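Local coordinates for glutamine aminotransferase class-II domain protein (Ruegeria pomeroyi, PDB 3MDN) that probably serves as a class-II glutamine amidotransferase domain of the Ntn-hydrolase type, releasing ammonia from glutamine for transfer to an acceptor, at residues R107-G119 with T181-Q195. Sequence-based numbering, arbitrary orientation.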
loop_
_atom_site.group_PDB
_atom_site.type_symbol
_atom_site.label_atom_id
_atom_site.label_comp_id
_atom_site.label_asym_id
_atom_site.label_seq_id
_atom_site.Cartn_x
_atom_site.Cartn_y
_atom_site.Cartn_z
ATOM N N ARG D 107 22.501 -10.703 5.281
ATOM C CA ARG D 107 23.030 -11.796 6.095
ATOM C C ARG D 107 22.561 -11.697 7.557
ATOM O O ARG D 107 21.376 -11.539 7.795
ATOM C CB ARG D 107 24.555 -11.801 6.010
ATOM C CG ARG D 107 25.024 -12.051 4.595
ATOM C CD ARG D 107 26.517 -11.904 4.480
ATOM N NE ARG D 107 26.881 -12.056 3.073
ATOM C CZ ARG D 107 28.123 -12.063 2.620
ATOM N NH1 ARG D 107 29.141 -11.922 3.479
ATOM N NH2 ARG D 107 28.345 -12.209 1.317
ATOM N N ARG D 108 23.478 -11.771 8.527
ATOM C CA ARG D 108 23.102 -11.674 9.958
ATOM C C ARG D 108 22.875 -10.237 10.488
ATOM O O ARG D 108 22.385 -10.055 11.635
ATOM C CB ARG D 108 24.150 -12.355 10.876
ATOM C CG ARG D 108 24.372 -13.879 10.706
ATOM C CD ARG D 108 25.520 -14.382 11.644
ATOM N NE ARG D 108 25.384 -13.786 12.983
ATOM C CZ ARG D 108 26.274 -13.873 13.979
ATOM N NH1 ARG D 108 27.413 -14.548 13.819
ATOM N NH2 ARG D 108 26.020 -13.279 15.143
ATOM N N TRP D 109 23.238 -9.238 9.679
ATOM C CA TRP D 109 23.360 -7.845 10.146
ATOM C C TRP D 109 22.177 -6.968 9.729
ATOM O O TRP D 109 21.580 -7.200 8.674
ATOM C CB TRP D 109 24.635 -7.213 9.591
ATOM C CG TRP D 109 25.866 -7.773 10.192
ATOM C CD1 TRP D 109 26.508 -8.928 9.854
ATOM C CD2 TRP D 109 26.614 -7.195 11.276
ATOM N NE1 TRP D 109 27.635 -9.102 10.657
ATOM C CE2 TRP D 109 27.712 -8.052 11.540
ATOM C CE3 TRP D 109 26.440 -6.058 12.062
ATOM C CZ2 TRP D 109 28.641 -7.791 12.544
ATOM C CZ3 TRP D 109 27.360 -5.791 13.063
ATOM C CH2 TRP D 109 28.457 -6.659 13.298
ATOM N N CYS D 110 21.837 -5.995 10.569
ATOM C CA CYS D 110 20.855 -4.991 10.185
ATOM C C CYS D 110 21.357 -3.661 10.641
ATOM O O CYS D 110 22.275 -3.604 11.454
ATOM C CB CYS D 110 19.467 -5.276 10.768
ATOM S SG CYS D 110 19.402 -5.430 12.558
ATOM N N PHE D 111 20.758 -2.587 10.148
ATOM C CA PHE D 111 21.401 -1.286 10.227
ATOM C C PHE D 111 20.384 -0.193 9.942
ATOM O O PHE D 111 19.543 -0.340 9.072
ATOM C CB PHE D 111 22.516 -1.273 9.167
ATOM C CG PHE D 111 23.320 0.000 9.110
ATOM C CD1 PHE D 111 22.876 1.083 8.368
ATOM C CD2 PHE D 111 24.539 0.088 9.766
ATOM C CE1 PHE D 111 23.618 2.243 8.302
ATOM C CE2 PHE D 111 25.299 1.243 9.710
ATOM C CZ PHE D 111 24.834 2.328 8.981
HETATM N N MSE D 112 20.441 0.883 10.699
HETATM C CA MSE D 112 19.652 2.081 10.415
HETATM C C MSE D 112 20.436 3.349 10.785
HETATM O O MSE D 112 21.339 3.312 11.627
HETATM C CB MSE D 112 18.296 2.041 11.114
HETATM C CG MSE D 112 18.338 1.906 12.596
HETATM SE SE MSE D 112 16.510 1.830 13.280
HETATM C CE MSE D 112 17.051 1.609 15.168
ATOM N N HIS D 113 20.099 4.449 10.123
ATOM C CA HIS D 113 20.919 5.627 10.120
ATOM C C HIS D 113 19.989 6.840 10.060
ATOM O O HIS D 113 19.030 6.865 9.317
ATOM C CB HIS D 113 21.878 5.578 8.908
ATOM C CG HIS D 113 22.358 6.921 8.431
ATOM N ND1 HIS D 113 23.292 7.672 9.113
ATOM C CD2 HIS D 113 22.058 7.626 7.312
ATOM C CE1 HIS D 113 23.530 8.794 8.453
ATOM N NE2 HIS D 113 22.795 8.789 7.353
ATOM N N ASN D 114 20.298 7.814 10.893
ATOM C CA ASN D 114 19.689 9.120 10.925
ATOM C C ASN D 114 20.810 10.104 10.515
ATOM O O ASN D 114 21.936 10.048 11.063
ATOM C CB ASN D 114 19.224 9.369 12.382
ATOM C CG ASN D 114 18.219 10.476 12.511
ATOM O OD1 ASN D 114 17.702 10.719 13.610
ATOM N ND2 ASN D 114 17.930 11.168 11.419
ATOM N N GLY D 115 20.517 10.961 9.538
ATOM C CA GLY D 115 21.411 12.051 9.127
ATOM C C GLY D 115 21.534 12.107 7.597
ATOM O O GLY D 115 20.607 11.749 6.879
ATOM N N GLN D 116 22.691 12.520 7.103
ATOM C CA GLN D 116 22.880 12.695 5.679
ATOM C C GLN D 116 24.348 12.749 5.327
ATOM O O GLN D 116 25.195 13.095 6.153
ATOM C CB GLN D 116 22.243 14.016 5.247
ATOM C CG GLN D 116 22.886 15.256 5.901
ATOM C CD GLN D 116 22.423 16.558 5.249
ATOM O OE1 GLN D 116 22.786 16.863 4.100
ATOM N NE2 GLN D 116 21.627 17.330 5.972
ATOM N N VAL D 117 24.634 12.406 4.085
ATOM C CA VAL D 117 25.906 12.681 3.454
ATOM C C VAL D 117 25.617 13.857 2.532
ATOM O O VAL D 117 24.773 13.752 1.631
ATOM C CB VAL D 117 26.361 11.423 2.698
ATOM C CG1 VAL D 117 27.697 11.640 1.986
ATOM C CG2 VAL D 117 26.442 10.243 3.708
ATOM N N GLY D 118 26.271 14.991 2.782
ATOM C CA GLY D 118 25.954 16.217 2.054
ATOM C C GLY D 118 26.210 16.143 0.549
ATOM O O GLY D 118 27.300 15.777 0.133
ATOM N N GLY D 119 25.196 16.489 -0.245
ATOM C CA GLY D 119 25.298 16.578 -1.700
ATOM C C GLY D 119 25.309 15.213 -2.367
ATOM O O GLY D 119 25.648 15.094 -3.540
ATOM N N THR D 181 28.444 18.805 -0.650
ATOM C CA THR D 181 28.334 20.072 0.051
ATOM C C THR D 181 28.346 19.805 1.534
ATOM O O THR D 181 28.444 18.654 1.963
ATOM C CB THR D 181 27.014 20.829 -0.269
ATOM O OG1 THR D 181 25.905 20.041 0.170
ATOM C CG2 THR D 181 26.863 21.083 -1.722
ATOM N N THR D 182 28.237 20.891 2.284
ATOM C CA THR D 182 28.083 20.909 3.732
ATOM C C THR D 182 26.656 20.555 4.080
ATOM O O THR D 182 25.744 20.901 3.322
ATOM C CB THR D 182 28.311 22.345 4.236
ATOM O OG1 THR D 182 29.702 22.619 4.179
ATOM C CG2 THR D 182 27.847 22.508 5.667
ATOM N N PRO D 183 26.447 19.852 5.202
ATOM C CA PRO D 183 27.452 19.150 6.013
ATOM C C PRO D 183 27.865 17.846 5.373
ATOM O O PRO D 183 27.024 17.118 4.891
ATOM C CB PRO D 183 26.715 18.854 7.334
ATOM C CG PRO D 183 25.285 19.021 7.031
ATOM C CD PRO D 183 25.193 20.049 5.947
ATOM N N HIS D 184 29.149 17.539 5.416
ATOM C CA HIS D 184 29.670 16.411 4.693
ATOM C C HIS D 184 29.209 15.085 5.284
ATOM O O HIS D 184 28.904 14.167 4.543
ATOM C CB HIS D 184 31.191 16.507 4.537
ATOM C CG HIS D 184 31.622 17.733 3.795
ATOM N ND1 HIS D 184 31.285 17.959 2.475
ATOM C CD2 HIS D 184 32.338 18.814 4.191
ATOM C CE1 HIS D 184 31.766 19.131 2.095
ATOM N NE2 HIS D 184 32.416 19.663 3.114
HETATM N N MSE D 185 29.124 14.992 6.604
HETATM C CA MSE D 185 28.702 13.750 7.217
HETATM C C MSE D 185 27.986 14.041 8.517
HETATM O O MSE D 185 28.586 14.604 9.430
HETATM C CB MSE D 185 29.899 12.837 7.494
HETATM C CG MSE D 185 29.506 11.573 8.308
HETATM SE SE MSE D 185 28.371 10.339 7.236
HETATM C CE MSE D 185 29.615 10.029 5.772
ATOM N N ARG D 186 26.699 13.708 8.594
ATOM C CA ARG D 186 25.972 13.751 9.868
ATOM C C ARG D 186 25.444 12.346 10.109
ATOM O O ARG D 186 24.751 11.796 9.253
ATOM C CB ARG D 186 24.801 14.721 9.800
ATOM C CG ARG D 186 25.187 16.166 9.530
ATOM C CD ARG D 186 24.947 16.999 10.757
ATOM N NE ARG D 186 25.396 18.388 10.653
ATOM C CZ ARG D 186 24.593 19.440 10.459
ATOM N NH1 ARG D 186 23.276 19.260 10.320
ATOM N NH2 ARG D 186 25.109 20.673 10.412
ATOM N N LEU D 187 25.755 11.767 11.266
ATOM C CA LEU D 187 25.493 10.353 11.441
ATOM C C LEU D 187 25.127 9.945 12.871
ATOM O O LEU D 187 25.881 10.158 13.796
ATOM C CB LEU D 187 26.736 9.544 11.029
ATOM C CG LEU D 187 26.552 8.034 11.301
ATOM C CD1 LEU D 187 26.861 7.245 10.071
ATOM C CD2 LEU D 187 27.439 7.553 12.441
ATOM N N SER D 188 23.972 9.315 13.025
ATOM C CA SER D 188 23.713 8.517 14.187
ATOM C C SER D 188 23.211 7.242 13.552
ATOM O O SER D 188 22.423 7.272 12.579
ATOM C CB SER D 188 22.650 9.156 15.083
ATOM O OG SER D 188 21.389 8.765 14.588
ATOM N N ALA D 189 23.714 6.109 14.015
ATOM C CA ALA D 189 23.322 4.827 13.423
ATOM C C ALA D 189 23.206 3.796 14.531
ATOM O O ALA D 189 23.923 3.894 15.550
ATOM C CB ALA D 189 24.378 4.375 12.433
ATOM N N ALA D 190 22.316 2.823 14.335
ATOM C CA ALA D 190 22.247 1.618 15.186
ATOM C C ALA D 190 22.340 0.415 14.299
ATOM O O ALA D 190 21.870 0.443 13.152
ATOM C CB ALA D 190 20.943 1.573 15.993
ATOM N N PHE D 191 22.970 -0.640 14.788
ATOM C CA PHE D 191 23.236 -1.800 13.955
ATOM C C PHE D 191 23.558 -3.022 14.831
ATOM O O PHE D 191 23.951 -2.858 15.963
ATOM C CB PHE D 191 24.301 -1.528 12.869
ATOM C CG PHE D 191 25.614 -0.989 13.387
ATOM C CD1 PHE D 191 25.760 0.355 13.723
ATOM C CD2 PHE D 191 26.721 -1.820 13.512
ATOM C CE1 PHE D 191 26.976 0.839 14.210
ATOM C CE2 PHE D 191 27.938 -1.337 13.993
ATOM C CZ PHE D 191 28.078 -0.018 14.315
ATOM N N SER D 192 23.319 -4.233 14.312
ATOM C CA SER D 192 23.421 -5.478 15.110
ATOM C C SER D 192 23.800 -6.658 14.257
ATOM O O SER D 192 23.495 -6.702 13.043
ATOM C CB SER D 192 22.076 -5.808 15.779
ATOM O OG SER D 192 22.180 -6.920 16.679
ATOM N N ASP D 193 24.410 -7.654 14.887
ATOM C CA ASP D 193 24.660 -8.933 14.216
ATOM C C ASP D 193 23.745 -9.971 14.810
ATOM O O ASP D 193 23.903 -11.145 14.556
ATOM C CB ASP D 193 26.123 -9.379 14.371
ATOM C CG ASP D 193 26.587 -9.391 15.834
ATOM O OD1 ASP D 193 25.737 -9.218 16.749
ATOM O OD2 ASP D 193 27.803 -9.555 16.075
ATOM N N GLY D 194 22.787 -9.541 15.623
ATOM C CA GLY D 194 21.881 -10.487 16.252
ATOM C C GLY D 194 22.359 -11.021 17.585
ATOM O O GLY D 194 21.624 -11.744 18.244
ATOM N N GLN D 195 23.580 -10.663 17.983
ATOM C CA GLN D 195 24.094 -10.945 19.334
ATOM C C GLN D 195 24.475 -9.682 20.134
ATOM O O GLN D 195 24.203 -9.577 21.338
ATOM C CB GLN D 195 25.306 -11.876 19.234
ATOM C CG GLN D 195 24.947 -13.385 19.129
ATOM C CD GLN D 195 25.174 -14.095 20.492
ATOM O OE1 GLN D 195 26.270 -14.634 20.769
ATOM N NE2 GLN D 195 24.158 -14.050 21.360
#
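Strand 109-114 pairs antiparallel with strand 185-192, their axes 4.6 Å apart at closest, and reciprocal backbone hydrogen bonds join Cys110 to Ser192, Met112 to Ala190, Asn114 to Ser188 and, past the corner at Gly115, Gln116 to Arg186. The corner calls for glycine: at these backbone angles a side chain on Gly115 would jam against the preceding carbonyl and run into Arg186 O, yet the pairing carries on to Gln116. Trp109 carries much of the packing at one end: Asp193 CB sits over a face of its six-membered ring in a CH-pi contact, 3.5 Å from the centroid, while Trp109 CZ3 reaches the edge of the Phe191 ring. With CG anti to the carbonyl carbon (chi1 -70°), the indole is laid alongside Asp193. An alanine here is likely to leave Asp193 CB without its aromatic platform and the Phe191 edge without the CZ3 contact. Beyond the indole, Arg108 NH2 donates to Asp193 O at 3.1 Å, approaching from above the carbonyl plane, while Asp193 OD1 accepts from the backbone N of Gln195, an Asx turn, and also from that of Thr196. Phe111 lies beside Phe191, its CD2 3.5 Å from Phe191 CB, the rings oblique at 36°, and its CZ touches Ala189 CB. Helix 144-154 packs on this aromatic face, whereas Met112, whose CE meets Ala190 CB at 4.0 Å, faces strand 84-87 on the other side. At the far end Val117 CG2 packs on Met185 CE. A sheet packed between helices and a second antiparallel sheet is consistent with the four-layered alpha-beta-beta-alpha fold of Ntn hydrolases.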